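Local atomic coordinates of hybrid kinase (Caulobacter vibrioides, PDB entry 6QRL), a protein that probably works as a sensor histidine kinase that autophosphorylates from ATP in a phosphorelay, and binds the second messenger cyclic di-GMP through its pseudo-receiver domain. Residues A[50-55]-A[71-76]. Numbering follows the deposited sequence.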
ATOM      1  N   ALA A  50      -9.004  -4.066  -2.416  1.00 38.87           N
ATOM      2  CA  ALA A  50      -8.315  -3.030  -1.604  1.00 37.08           C
ATOM      3  C   ALA A  50      -6.996  -2.638  -2.272  1.00 36.17           C
ATOM      4  O   ALA A  50      -6.242  -3.539  -2.752  1.00 35.54           O
ATOM      5  CB  ALA A  50      -8.071  -3.538  -0.207  1.00 37.19           C
ATOM      6  N   VAL A  51      -6.687  -1.344  -2.282  1.00 35.33           N
ATOM      7  CA  VAL A  51      -5.302  -0.877  -2.586  1.00 34.18           C
ATOM      8  C   VAL A  51      -4.456  -1.133  -1.340  1.00 32.60           C
ATOM      9  O   VAL A  51      -4.945  -0.806  -0.240  1.00 33.39           O
ATOM     10  CB  VAL A  51      -5.290   0.607  -2.984  1.00 34.38           C
ATOM     11  CG1 VAL A  51      -3.880   1.138  -3.151  1.00 34.95           C
ATOM     12  CG2 VAL A  51      -6.113   0.831  -4.237  1.00 36.04           C
ATOM     13  N   LEU A  52      -3.246  -1.659  -1.499  1.00 32.28           N
ATOM     14  CA  LEU A  52      -2.345  -2.048  -0.380  1.00 31.59           C
ATOM     15  C   LEU A  52      -1.277  -0.975  -0.172  1.00 31.49           C
ATOM     16  O   LEU A  52      -0.493  -0.742  -1.104  1.00 32.42           O
ATOM     17  CB  LEU A  52      -1.706  -3.401  -0.699  1.00 33.46           C
ATOM     18  CG  LEU A  52      -2.669  -4.510  -1.123  1.00 36.05           C
ATOM     19  CD1 LEU A  52      -1.911  -5.781  -1.506  1.00 36.43           C
ATOM     20  CD2 LEU A  52      -3.669  -4.806  -0.013  1.00 38.38           C
ATOM     21  N   LEU A  53      -1.303  -0.282   0.966  1.00 30.02           N
ATOM     22  CA  LEU A  53      -0.200   0.614   1.383  1.00 31.16           C
ATOM     23  C   LEU A  53       0.769  -0.272   2.182  1.00 31.01           C
ATOM     24  O   LEU A  53       0.362  -0.831   3.214  1.00 29.02           O
ATOM     25  CB  LEU A  53      -0.731   1.773   2.225  1.00 33.20           C
ATOM     26  CG  LEU A  53      -1.268   3.015   1.526  1.00 38.03           C
ATOM     27  CD1 LEU A  53      -1.671   2.803   0.077  1.00 40.94           C
ATOM     28  CD2 LEU A  53      -2.388   3.632   2.337  1.00 38.70           C
ATOM     29  N   ILE A  54       1.979  -0.455   1.663  1.00 29.18           N
ATOM     30  CA  ILE A  54       2.984  -1.392   2.230  1.00 29.58           C
ATOM     31  C   ILE A  54       4.172  -0.574   2.710  1.00 29.82           C
ATOM     32  O   ILE A  54       4.849   0.011   1.856  1.00 29.22           O
ATOM     33  CB  ILE A  54       3.374  -2.461   1.204  1.00 30.35           C
ATOM     34  CG1 ILE A  54       2.145  -3.268   0.776  1.00 32.64           C
ATOM     35  CG2 ILE A  54       4.461  -3.375   1.752  1.00 29.80           C
ATOM     36  CD1 ILE A  54       2.428  -4.296  -0.315  1.00 32.74           C
ATOM     37  N   ASP A  55       4.415  -0.586   4.017  1.00 29.03           N
ATOM     38  CA  ASP A  55       5.553   0.082   4.697  1.00 30.31           C
ATOM     39  C   ASP A  55       6.868  -0.569   4.261  1.00 30.00           C
ATOM     40  O   ASP A  55       7.005  -1.769   4.444  1.00 29.11           O
ATOM     41  CB  ASP A  55       5.346   0.031   6.213  1.00 29.66           C
ATOM     42  CG  ASP A  55       6.213   0.995   7.010  1.00 31.81           C
ATOM     43  OD1 ASP A  55       7.218   1.483   6.439  1.00 30.95           O
ATOM     44  OD2 ASP A  55       5.902   1.222   8.231  1.00 33.07           O
ATOM     45  N   ARG A  71      -2.262  -7.322  -7.651  1.00 36.71           N
ATOM     46  CA  ARG A  71      -2.824  -6.329  -6.703  1.00 35.89           C
ATOM     47  C   ARG A  71      -2.249  -4.942  -7.007  1.00 35.35           C
ATOM     48  O   ARG A  71      -1.251  -4.838  -7.773  1.00 34.60           O
ATOM     49  CB  ARG A  71      -2.563  -6.818  -5.279  1.00 35.10           C
ATOM     50  CG  ARG A  71      -3.216  -8.170  -4.953  1.00 35.29           C
ATOM     51  CD  ARG A  71      -4.740  -8.182  -5.042  1.00 36.54           C
ATOM     52  NE  ARG A  71      -5.316  -7.231  -4.085  1.00 37.54           N
ATOM     53  CZ  ARG A  71      -5.868  -7.517  -2.907  1.00 38.00           C
ATOM     54  NH1 ARG A  71      -5.982  -8.773  -2.505  1.00 39.24           N
ATOM     55  NH2 ARG A  71      -6.317  -6.532  -2.134  1.00 37.06           N
ATOM     56  N   ARG A  72      -2.897  -3.920  -6.454  1.00 33.96           N
ATOM     57  CA  ARG A  72      -2.523  -2.485  -6.591  1.00 33.52           C
ATOM     58  C   ARG A  72      -1.853  -2.048  -5.279  1.00 32.21           C
ATOM     59  O   ARG A  72      -2.541  -2.050  -4.238  1.00 30.86           O
ATOM     60  CB  ARG A  72      -3.780  -1.688  -6.940  1.00 33.63           C
ATOM     61  CG  ARG A  72      -4.538  -2.281  -8.124  1.00 34.26           C
ATOM     62  CD  ARG A  72      -5.814  -1.544  -8.401  1.00 35.50           C
ATOM     63  NE  ARG A  72      -6.434  -2.139  -9.563  1.00 37.64           N
ATOM     64  CZ  ARG A  72      -6.566  -1.563 -10.753  1.00 39.91           C
ATOM     65  NH1 ARG A  72      -6.187  -0.308 -10.950  1.00 38.74           N
ATOM     66  NH2 ARG A  72      -7.133  -2.235 -11.747  1.00 40.73           N
ATOM     67  N   SER A  73      -0.545  -1.788  -5.318  1.00 31.26           N
ATOM     68  CA  SER A  73       0.265  -1.521  -4.099  1.00 30.40           C
ATOM     69  C   SER A  73       1.069  -0.243  -4.249  1.00 30.04           C
ATOM     70  O   SER A  73       1.564   0.025  -5.336  1.00 30.71           O
ATOM     71  CB  SER A  73       1.193  -2.665  -3.795  1.00 30.67           C
ATOM     72  OG  SER A  73       0.472  -3.865  -3.602  1.00 31.93           O
ATOM     73  N   VAL A  74       1.169   0.492  -3.153  1.00 30.40           N
ATOM     74  CA  VAL A  74       1.956   1.739  -2.990  1.00 31.24           C
ATOM     75  C   VAL A  74       2.907   1.510  -1.817  1.00 31.79           C
ATOM     76  O   VAL A  74       2.411   1.109  -0.754  1.00 31.71           O
ATOM     77  CB  VAL A  74       1.016   2.916  -2.705  1.00 31.00           C
ATOM     78  CG1 VAL A  74       1.772   4.215  -2.616  1.00 32.37           C
ATOM     79  CG2 VAL A  74      -0.091   3.018  -3.743  1.00 33.04           C
ATOM     80  N   VAL A  75       4.184   1.844  -1.970  1.00 29.10           N
ATOM     81  CA  VAL A  75       5.184   1.615  -0.901  1.00 29.13           C
ATOM     82  C   VAL A  75       5.352   2.910  -0.086  1.00 30.19           C
ATOM     83  O   VAL A  75       5.434   3.992  -0.710  1.00 30.54           O
ATOM     84  CB  VAL A  75       6.512   1.104  -1.495  1.00 30.12           C
ATOM     85  CG1 VAL A  75       7.079   2.061  -2.535  1.00 31.02           C
ATOM     86  CG2 VAL A  75       7.554   0.842  -0.424  1.00 30.14           C
ATOM     87  N   LEU A  76       5.478   2.796   1.237  1.00 29.06           N
ATOM     88  CA  LEU A  76       5.790   3.935   2.153  1.00 32.11           C
ATOM     89  C   LEU A  76       7.305   3.991   2.397  1.00 31.93           C
ATOM     90  O   LEU A  76       7.858   3.016   2.933  1.00 31.43           O
ATOM     91  CB  LEU A  76       5.061   3.736   3.488  1.00 33.54           C
ATOM     92  CG  LEU A  76       3.586   4.122   3.567  1.00 37.41           C
ATOM     93  CD1 LEU A  76       2.835   3.899   2.276  1.00 38.07           C
ATOM     94  CD2 LEU A  76       2.879   3.468   4.756  1.00 37.82           C
TER
HETATM   95  O   HOH W   1      -5.328  -4.539  -5.175  1.00 35.00           O
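Strands 51-55 and 73-77 are parallel neighbours in the central sheet of the receiver-like domain, with strand order 2-1-3-4-5, and Leu52 and Ile54 on one side and Arg72, Val74 and Leu76 on the other carry the backbone bonding between them. Leu52 N binds Arg72 O and Leu52 O accepts from Val74 N; Ile54 N then takes Val74 O, all at 2.9 Å. The last bond, Leu76 N to Ile54 O, is also 2.9 Å, but its donor stands 38° out of the carbonyl plane.

At the Ala50 end, the Arg71 side chain adds a bond to the backbone pairing. Bent at chi2 and chi3 (both near -60°), its chain folds back across Leu52 at about a right angle, putting the guanidinium edge against Ala50 O. Arg71 NH2 donates to Ala50 O over 3.1 Å, nearly straight at 170°, in both the carbonyl and guanidinium planes. A water accepts from Arg71 NE and Arg72 N and donates to Ala50 O at 2.8 Å, while Leu52 CD1 lies over one guanidinium face, offset toward its rim.

Leu52 and Ile54 share a face with Ser73, whose OG is 3.8 Å from Ile54 CD1; helix 39-45 packs there. On the other face Leu53 runs alongside Val74, CD1 to CB 3.9 Å, beneath helix 103-111, which carries residues of the cyclic di-GMP pocket. Asp55, the predicted phosphorylation site, unphosphorylated here, ends its strand beside Leu76; its carboxylate is held by Ser13, Ala57 and Lys99. Two bonds thus grip Ala50 O, and the planar Arg71 bond together with the water at NE should restrict rotation of the guanidinium.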